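Local coordinates for ribosome-inactivating protein (PDB 2G5X) that belongs to the plant ribosome-inactivating proteins, a family of toxins that act by disabling ribosomes, at residues Phe87-Tyr92 / Pro114-Tyr119; Asp121-Ala126 / Phe160-Ile165. All blocks are in the same frame, centred on the assembly; numbering follows the deposited sequence.

Contact 1 (Phe87-Tyr92 / Pro114-Tyr119)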
ATOM      1  N   PHE A  87       4.480   3.122 -14.023  1.00  6.66           N
ATOM      2  CA  PHE A  87       3.618   4.087 -13.339  1.00  5.18           C
ATOM      3  C   PHE A  87       2.165   3.989 -13.793  1.00  5.48           C
ATOM      4  O   PHE A  87       1.893   3.684 -14.955  1.00  6.88           O
ATOM      5  CB  PHE A  87       4.098   5.518 -13.589  1.00  4.65           C
ATOM      6  CG  PHE A  87       5.410   5.836 -12.945  1.00  6.13           C
ATOM      7  CD1 PHE A  87       6.569   5.944 -13.707  1.00  6.91           C
ATOM      8  CD2 PHE A  87       5.488   6.009 -11.567  1.00  7.37           C
ATOM      9  CE1 PHE A  87       7.797   6.222 -13.100  1.00  8.29           C
ATOM     10  CE2 PHE A  87       6.707   6.287 -10.951  1.00  7.41           C
ATOM     11  CZ  PHE A  87       7.865   6.393 -11.720  1.00  7.45           C
ATOM     12  N   PHE A  88       1.235   4.244 -12.875  1.00  6.01           N
ATOM     13  CA  PHE A  88      -0.181   4.216 -13.225  1.00  6.61           C
ATOM     14  C   PHE A  88      -0.390   5.281 -14.303  1.00  7.89           C
ATOM     15  O   PHE A  88       0.348   6.264 -14.364  1.00  7.76           O
ATOM     16  CB  PHE A  88      -1.052   4.501 -11.992  1.00  6.90           C
ATOM     17  CG  PHE A  88      -1.173   3.330 -11.051  1.00  7.03           C
ATOM     18  CD1 PHE A  88      -0.829   3.455  -9.707  1.00  7.19           C
ATOM     19  CD2 PHE A  88      -1.632   2.098 -11.513  1.00  7.97           C
ATOM     20  CE1 PHE A  88      -0.940   2.369  -8.836  1.00  9.19           C
ATOM     21  CE2 PHE A  88      -1.746   1.007 -10.651  1.00  7.31           C
ATOM     22  CZ  PHE A  88      -1.399   1.141  -9.310  1.00 10.29           C
ATOM     23  N   SER A  89      -1.393   5.078 -15.152  1.00  7.45           N
ATOM     24  CA  SER A  89      -1.661   5.999 -16.249  1.00  8.97           C
ATOM     25  C   SER A  89      -1.860   7.458 -15.855  1.00  8.58           C
ATOM     26  O   SER A  89      -1.537   8.352 -16.636  1.00  8.67           O
ATOM     27  CB  SER A  89      -2.874   5.520 -17.050  1.00  8.49           C
ATOM     28  OG  SER A  89      -4.054   5.572 -16.268  1.00 11.21           O
ATOM     29  N   ASP A  90      -2.389   7.701 -14.657  1.00  9.55           N
ATOM     30  CA  ASP A  90      -2.637   9.067 -14.202  1.00  9.34           C
ATOM     31  C   ASP A  90      -1.480   9.680 -13.418  1.00 10.56           C
ATOM     32  O   ASP A  90      -1.558  10.826 -12.984  1.00  9.27           O
ATOM     33  CB  ASP A  90      -3.934   9.124 -13.378  1.00  9.94           C
ATOM     34  CG  ASP A  90      -3.893   8.241 -12.143  1.00 11.35           C
ATOM     35  OD1 ASP A  90      -3.143   7.245 -12.137  1.00 10.33           O
ATOM     36  OD2 ASP A  90      -4.632   8.538 -11.181  1.00 11.97           O
ATOM     37  N   GLU A  91      -0.406   8.914 -13.247  1.00  8.86           N
ATOM     38  CA  GLU A  91       0.778   9.390 -12.540  1.00  8.58           C
ATOM     39  C   GLU A  91       1.975   9.423 -13.494  1.00  7.39           C
ATOM     40  O   GLU A  91       2.997  10.045 -13.198  1.00  7.46           O
ATOM     41  CB  GLU A  91       1.108   8.468 -11.360  1.00  8.75           C
ATOM     42  CG  GLU A  91       0.156   8.552 -10.167  1.00  9.22           C
ATOM     43  CD  GLU A  91       0.328   9.823  -9.346  1.00 11.97           C
ATOM     44  OE1 GLU A  91       1.308  10.566  -9.572  1.00 11.12           O
ATOM     45  OE2 GLU A  91      -0.519  10.074  -8.459  1.00  9.98           O
ATOM     46  N   TYR A  92       1.835   8.763 -14.643  1.00  7.26           N
ATOM     47  CA  TYR A  92       2.913   8.674 -15.634  1.00  9.03           C
ATOM     48  C   TYR A  92       3.471  10.006 -16.141  1.00  9.44           C
ATOM     49  O   TYR A  92       4.686  10.203 -16.157  1.00  9.89           O
ATOM     50  CB  TYR A  92       2.456   7.831 -16.835  1.00  7.35           C
ATOM     51  CG  TYR A  92       3.541   7.566 -17.859  1.00  9.29           C
ATOM     52  CD1 TYR A  92       4.462   6.534 -17.682  1.00  9.17           C
ATOM     53  CD2 TYR A  92       3.652   8.357 -19.003  1.00 10.58           C
ATOM     54  CE1 TYR A  92       5.471   6.294 -18.627  1.00 13.13           C
ATOM     55  CE2 TYR A  92       4.653   8.132 -19.946  1.00 12.05           C
ATOM     56  CZ  TYR A  92       5.558   7.101 -19.754  1.00 13.07           C
ATOM     57  OH  TYR A  92       6.549   6.883 -20.687  1.00 15.62           O
ATOM     58  N   PRO A 114      -1.700  -0.162 -17.763  1.00  8.52           N
ATOM     59  CA  PRO A 114      -3.048  -0.201 -18.340  1.00 11.35           C
ATOM     60  C   PRO A 114      -4.193   0.208 -17.411  1.00 11.53           C
ATOM     61  O   PRO A 114      -5.338  -0.188 -17.630  1.00 14.16           O
ATOM     62  CB  PRO A 114      -3.172  -1.647 -18.821  1.00 10.43           C
ATOM     63  CG  PRO A 114      -2.371  -2.399 -17.807  1.00 12.55           C
ATOM     64  CD  PRO A 114      -1.139  -1.522 -17.651  1.00  9.93           C
ATOM     65  N   CYS A 115      -3.891   0.987 -16.375  1.00 12.26           N
ATOM     66  CA  CYS A 115      -4.928   1.456 -15.457  1.00 10.65           C
ATOM     67  C   CYS A 115      -4.447   2.643 -14.622  1.00 11.09           C
ATOM     68  O   CYS A 115      -3.251   2.938 -14.581  1.00  8.72           O
ATOM     69  CB  CYS A 115      -5.404   0.319 -14.541  1.00 14.49           C
ATOM     70  SG  CYS A 115      -4.284  -0.148 -13.202  1.00 15.30           S
ATOM     71  N   ALA A 116      -5.390   3.327 -13.974  1.00  9.32           N
ATOM     72  CA  ALA A 116      -5.077   4.485 -13.136  1.00  9.10           C
ATOM     73  C   ALA A 116      -4.925   4.103 -11.662  1.00 10.27           C
ATOM     74  O   ALA A 116      -5.246   2.983 -11.263  1.00 11.20           O
ATOM     75  CB  ALA A 116      -6.156   5.550 -13.294  1.00  9.79           C
ATOM     76  N   SER A 117      -4.454   5.056 -10.859  1.00  9.41           N
ATOM     77  CA  SER A 117      -4.209   4.850  -9.430  1.00  9.58           C
ATOM     78  C   SER A 117      -5.401   5.014  -8.488  1.00  9.16           C
ATOM     79  O   SER A 117      -5.319   4.651  -7.313  1.00  9.24           O
ATOM     80  CB  SER A 117      -3.122   5.815  -8.968  1.00  9.81           C
ATOM     81  OG  SER A 117      -3.625   7.143  -8.964  1.00 11.58           O
ATOM     82  N   THR A 118      -6.493   5.576  -8.987  1.00  8.98           N
ATOM     83  CA  THR A 118      -7.674   5.817  -8.161  1.00  8.91           C
ATOM     84  C   THR A 118      -8.433   4.561  -7.759  1.00  9.64           C
ATOM     85  O   THR A 118      -8.400   3.545  -8.458  1.00  7.76           O
ATOM     86  CB  THR A 118      -8.668   6.730  -8.885  1.00  9.19           C
ATOM     87  OG1 THR A 118      -8.988   6.157 -10.158  1.00  9.25           O
ATOM     88  CG2 THR A 118      -8.074   8.123  -9.088  1.00  9.73           C
ATOM     89  N   TYR A 119      -9.125   4.637  -6.626  1.00  9.89           N
ATOM     90  CA  TYR A 119      -9.916   3.504  -6.169  1.00 10.57           C
ATOM     91  C   TYR A 119     -10.997   3.222  -7.204  1.00 10.61           C
ATOM     92  O   TYR A 119     -11.309   2.068  -7.488  1.00 10.18           O
ATOM     93  CB  TYR A 119     -10.562   3.797  -4.809  1.00 11.68           C
ATOM     94  CG  TYR A 119      -9.777   3.276  -3.624  1.00 16.04           C
ATOM     95  CD1 TYR A 119      -9.360   1.944  -3.571  1.00 18.34           C
ATOM     96  CD2 TYR A 119      -9.466   4.106  -2.548  1.00 17.42           C
ATOM     97  CE1 TYR A 119      -8.655   1.450  -2.475  1.00 20.71           C
ATOM     98  CE2 TYR A 119      -8.759   3.624  -1.448  1.00 18.49           C
ATOM     99  CZ  TYR A 119      -8.357   2.297  -1.419  1.00 19.45           C
ATOM    100  OH  TYR A 119      -7.654   1.818  -0.334  1.00 20.36           O
TER
HETATM  101  O   HOH W   1      -3.022  10.237  -8.291  1.00 34.67           O

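Contact 2 (Asp121-Ala126 / Phe160-Ile165)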
ATOM      1  N   ASP A 121     -11.021   3.711 -10.603  1.00  9.23           N
ATOM      2  CA  ASP A 121     -10.547   2.996 -11.787  1.00  8.93           C
ATOM      3  C   ASP A 121      -9.996   1.612 -11.454  1.00  9.09           C
ATOM      4  O   ASP A 121     -10.166   0.674 -12.234  1.00  8.36           O
ATOM      5  CB  ASP A 121      -9.481   3.803 -12.541  1.00 10.08           C
ATOM      6  CG  ASP A 121      -9.260   3.287 -13.957  1.00 10.48           C
ATOM      7  OD1 ASP A 121     -10.252   3.168 -14.706  1.00 13.71           O
ATOM      8  OD2 ASP A 121      -8.105   2.998 -14.329  1.00 12.24           O
ATOM      9  N   LEU A 122      -9.334   1.484 -10.306  1.00  8.51           N
ATOM     10  CA  LEU A 122      -8.789   0.190  -9.911  1.00  7.40           C
ATOM     11  C   LEU A 122      -9.898  -0.852  -9.808  1.00  7.81           C
ATOM     12  O   LEU A 122      -9.746  -1.977 -10.286  1.00  6.75           O
ATOM     13  CB  LEU A 122      -8.047   0.297  -8.574  1.00  6.24           C
ATOM     14  CG  LEU A 122      -6.683   0.995  -8.617  1.00  7.52           C
ATOM     15  CD1 LEU A 122      -6.139   1.134  -7.201  1.00  7.62           C
ATOM     16  CD2 LEU A 122      -5.710   0.192  -9.484  1.00  9.04           C
ATOM     17  N   GLN A 123     -11.016  -0.477  -9.192  1.00  6.46           N
ATOM     18  CA  GLN A 123     -12.137  -1.400  -9.050  1.00  7.85           C
ATOM     19  C   GLN A 123     -12.786  -1.689 -10.407  1.00  7.71           C
ATOM     20  O   GLN A 123     -13.219  -2.815 -10.661  1.00  7.82           O
ATOM     21  CB  GLN A 123     -13.171  -0.838  -8.064  1.00  8.06           C
ATOM     22  CG  GLN A 123     -12.635  -0.688  -6.640  1.00  9.61           C
ATOM     23  CD  GLN A 123     -13.593   0.035  -5.705  1.00 10.62           C
ATOM     24  OE1 GLN A 123     -14.376  -0.587  -4.982  1.00 10.91           O
ATOM     25  NE2 GLN A 123     -13.536   1.361  -5.720  1.00 11.03           N
ATOM     26  N   ASN A 124     -12.845  -0.683 -11.278  1.00  7.29           N
ATOM     27  CA  ASN A 124     -13.431  -0.878 -12.602  1.00  9.50           C
ATOM     28  C   ASN A 124     -12.600  -1.858 -13.433  1.00  9.55           C
ATOM     29  O   ASN A 124     -13.147  -2.720 -14.121  1.00  9.46           O
ATOM     30  CB  ASN A 124     -13.554   0.457 -13.351  1.00 11.81           C
ATOM     31  CG  ASN A 124     -14.657   1.344 -12.792  1.00 14.31           C
ATOM     32  OD1 ASN A 124     -15.694   0.857 -12.345  1.00 17.66           O
ATOM     33  ND2 ASN A 124     -14.445   2.655 -12.837  1.00 18.24           N
ATOM     34  N   LYS A 125     -11.278  -1.733 -13.361  1.00  9.76           N
ATOM     35  CA  LYS A 125     -10.389  -2.620 -14.111  1.00 10.39           C
ATOM     36  C   LYS A 125     -10.350  -4.032 -13.531  1.00 10.28           C
ATOM     37  O   LYS A 125     -10.325  -5.015 -14.274  1.00 12.63           O
ATOM     38  CB  LYS A 125      -8.963  -2.050 -14.144  1.00 12.70           C
ATOM     39  CG  LYS A 125      -8.620  -1.270 -15.408  1.00 17.18           C
ATOM     40  CD  LYS A 125      -9.586  -0.133 -15.647  1.00 17.06           C
ATOM     41  CE  LYS A 125      -9.247   0.608 -16.931  1.00 18.76           C
ATOM     42  NZ  LYS A 125     -10.213   1.703 -17.185  1.00 18.63           N
ATOM     43  N   ALA A 126     -10.332  -4.128 -12.205  1.00  8.44           N
ATOM     44  CA  ALA A 126     -10.283  -5.420 -11.529  1.00  9.68           C
ATOM     45  C   ALA A 126     -11.610  -6.161 -11.620  1.00 10.49           C
ATOM     46  O   ALA A 126     -11.651  -7.393 -11.560  1.00 10.66           O
ATOM     47  CB  ALA A 126      -9.903  -5.224 -10.067  1.00  9.57           C
ATOM     48  N   PHE A 160      -3.794  -6.779  -8.315  1.00  6.30           N
ATOM     49  CA  PHE A 160      -2.562  -6.799  -7.536  1.00  5.27           C
ATOM     50  C   PHE A 160      -2.438  -5.508  -6.723  1.00  6.33           C
ATOM     51  O   PHE A 160      -2.077  -5.531  -5.547  1.00  5.88           O
ATOM     52  CB  PHE A 160      -1.352  -6.944  -8.471  1.00  6.90           C
ATOM     53  CG  PHE A 160      -0.030  -6.702  -7.796  1.00  6.27           C
ATOM     54  CD1 PHE A 160       0.433  -7.566  -6.813  1.00  7.23           C
ATOM     55  CD2 PHE A 160       0.742  -5.592  -8.130  1.00  7.01           C
ATOM     56  CE1 PHE A 160       1.647  -7.331  -6.167  1.00  8.52           C
ATOM     57  CE2 PHE A 160       1.959  -5.347  -7.487  1.00  8.37           C
ATOM     58  CZ  PHE A 160       2.410  -6.218  -6.505  1.00  6.53           C
ATOM     59  N   ALA A 161      -2.743  -4.381  -7.357  1.00  5.53           N
ATOM     60  CA  ALA A 161      -2.660  -3.082  -6.691  1.00  5.19           C
ATOM     61  C   ALA A 161      -3.647  -2.939  -5.529  1.00  5.45           C
ATOM     62  O   ALA A 161      -3.285  -2.462  -4.457  1.00  4.77           O
ATOM     63  CB  ALA A 161      -2.892  -1.965  -7.706  1.00  5.39           C
ATOM     64  N   LEU A 162      -4.893  -3.349  -5.741  1.00  6.41           N
ATOM     65  CA  LEU A 162      -5.905  -3.242  -4.694  1.00  6.33           C
ATOM     66  C   LEU A 162      -5.584  -4.099  -3.475  1.00  5.90           C
ATOM     67  O   LEU A 162      -5.773  -3.663  -2.340  1.00  5.31           O
ATOM     68  CB  LEU A 162      -7.281  -3.614  -5.250  1.00  6.45           C
ATOM     69  CG  LEU A 162      -7.943  -2.550  -6.125  1.00  9.09           C
ATOM     70  CD1 LEU A 162      -9.170  -3.134  -6.807  1.00  9.38           C
ATOM     71  CD2 LEU A 162      -8.322  -1.347  -5.268  1.00  9.99           C
ATOM     72  N   ILE A 163      -5.096  -5.315  -3.703  1.00  5.47           N
ATOM     73  CA  ILE A 163      -4.753  -6.189  -2.590  1.00  5.64           C
ATOM     74  C   ILE A 163      -3.582  -5.580  -1.821  1.00  6.30           C
ATOM     75  O   ILE A 163      -3.567  -5.581  -0.586  1.00  6.05           O
ATOM     76  CB  ILE A 163      -4.373  -7.607  -3.076  1.00  5.75           C
ATOM     77  CG1 ILE A 163      -5.583  -8.272  -3.743  1.00  4.82           C
ATOM     78  CG2 ILE A 163      -3.906  -8.450  -1.896  1.00  3.60           C
ATOM     79  CD1 ILE A 163      -5.262  -9.612  -4.412  1.00  7.77           C
ATOM     80  N   SER A 164      -2.609  -5.047  -2.556  1.00  5.53           N
ATOM     81  CA  SER A 164      -1.440  -4.425  -1.939  1.00  5.58           C
ATOM     82  C   SER A 164      -1.836  -3.189  -1.129  1.00  6.25           C
ATOM     83  O   SER A 164      -1.316  -2.963  -0.038  1.00  7.45           O
ATOM     84  CB  SER A 164      -0.420  -4.033  -3.012  1.00  5.76           C
ATOM     85  OG  SER A 164       0.144  -5.182  -3.627  1.00  7.24           O
ATOM     86  N   ILE A 165      -2.753  -2.387  -1.662  1.00  5.56           N
ATOM     87  CA  ILE A 165      -3.198  -1.188  -0.959  1.00  5.50           C
ATOM     88  C   ILE A 165      -3.844  -1.555   0.381  1.00  6.58           C
ATOM     89  O   ILE A 165      -3.540  -0.958   1.414  1.00  6.35           O
ATOM     90  CB  ILE A 165      -4.192  -0.381  -1.832  1.00  5.55           C
ATOM     91  CG1 ILE A 165      -3.437   0.237  -3.015  1.00  7.68           C
ATOM     92  CG2 ILE A 165      -4.877   0.699  -1.004  1.00  7.45           C
ATOM     93  CD1 ILE A 165      -4.339   0.829  -4.084  1.00  9.29           C
TER

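Contact 1 (Phe87-Tyr92 / Pro114-Tyr119)
The turn that leaves strand 83-87 in the ribosome-inactivating protein fold is tied through Ser89 and Asp90 to the loop 114-118, which leads into helix 119-126. The contact joins irregular chain and combines a few hydrogen bonds with the packing of Phe88. Ser89 N donates to Cys115 O at 2.9 Å, nearly straight at 170°. Asp90 then clasps Ser117 with both carboxylate oxygens. Ser117 N reaches OD1 of Asp90 at 2.9 Å, from above the carboxylate plane. Ser117 OG gives its proton to OD2 of Asp90 at 2.8 Å, on the syn side and closer to the plane. With chi1 at 60°, CG of Asp90 sits between its backbone N and carbonyl carbon, which brings both oxygens within bonding distance of Ser117. Ser117 OG is gripped further by Tyr69 OH and by a water that also meets Glu91, whose other oxygen pairs with Arg64.

Phe88 forms the buried side. Its ring lies against Ser117, with CA of Ser117 3.6 Å above one face in a CH-pi contact. Ala116 O lies over the same face, while Cys115 O sits at the edge. Ala161 of helix 154-173 packs at the CZ end of the ring, and Leu70 of strand 69-76 also touches it. The sulfur of Cys115 meets the ring obliquely, with SG 3.8 Å from Phe88 CE2.

Contact 2 (Asp121-Ala126 / Phe160-Ile165)
Leu122 and Leu162 interlock where helix 119-126 packs on the long helix 154-173, two helices of the ribosome-inactivating fold. The short segments run closer to antiparallel than parallel, with their directions 131° apart. Their axes come within 10.0 Å, and the gap is filled mainly by aliphatic side chains.

Each leucine is a bump that enters a hollow made by the other helix. Leu122 enters a hollow lined by Ala161, Leu162 and Ile165. Its two methyls divide the work. CD1 meets CD1 of Ile165 tip to tip at 3.6 Å. CD2 lies 4.0 Å from CB of Ala161, whose methyl lines one side of the hollow.

Leu162 answers in the reverse direction, sliding past Leu122. Its CD2 rests 3.7 Å from CB of Leu122. Its CD1 goes deeper, to the backbone, and lies 3.7 Å from O of Leu122. Ala126 closes one wall there, with CB 3.9 Å from CD1 of Leu162. The aliphatic part of Gln123 borders the same methyl, while its amide turns to Tyr119 and Arg130. With chi1 near -76°, CG of Leu162 leans to the side of its backbone N, and its two methyls fall on CB and the carbonyl of Leu122.

The polar side-chain ends of Lys125, Asp121 and Ser164 lie away from this surface. Lys125 NZ bridges to OD1 of Asp121 at 2.9 Å on its own helix. Ser164 OG bonds back to Phe160 O, next to helix 137-145 and strand 58-64. With no hydrogen bond or salt bridge crossing between the segments, the grip comes from shape and from burying methyl groups.

Overall arrangement
Contact 1 lies nearer the surface and joins two loops; contact 2 is buried and joins two helices. The chemistry follows the place. Contact 1 uses hydrogen bonds between the exposed Ser89 and Asp90 and the buried Cys115 and Ser117, with a ring packed inside, whereas contact 2 is purely apolar. They share neighbours: loop 114-118 runs directly into helix 119-126, with Thr118 as its N-cap. Ala116 N probably bonds to Asp121 OD2, 2.8 Å away. Leu122 also faces both contacts, since its CD2 lies 3.3 Å from Ala116 O. Helix 154-173 is a partner in contact 2, and its Ala161 also touches Phe88 of contact 1. The two centres are about 10 Å apart.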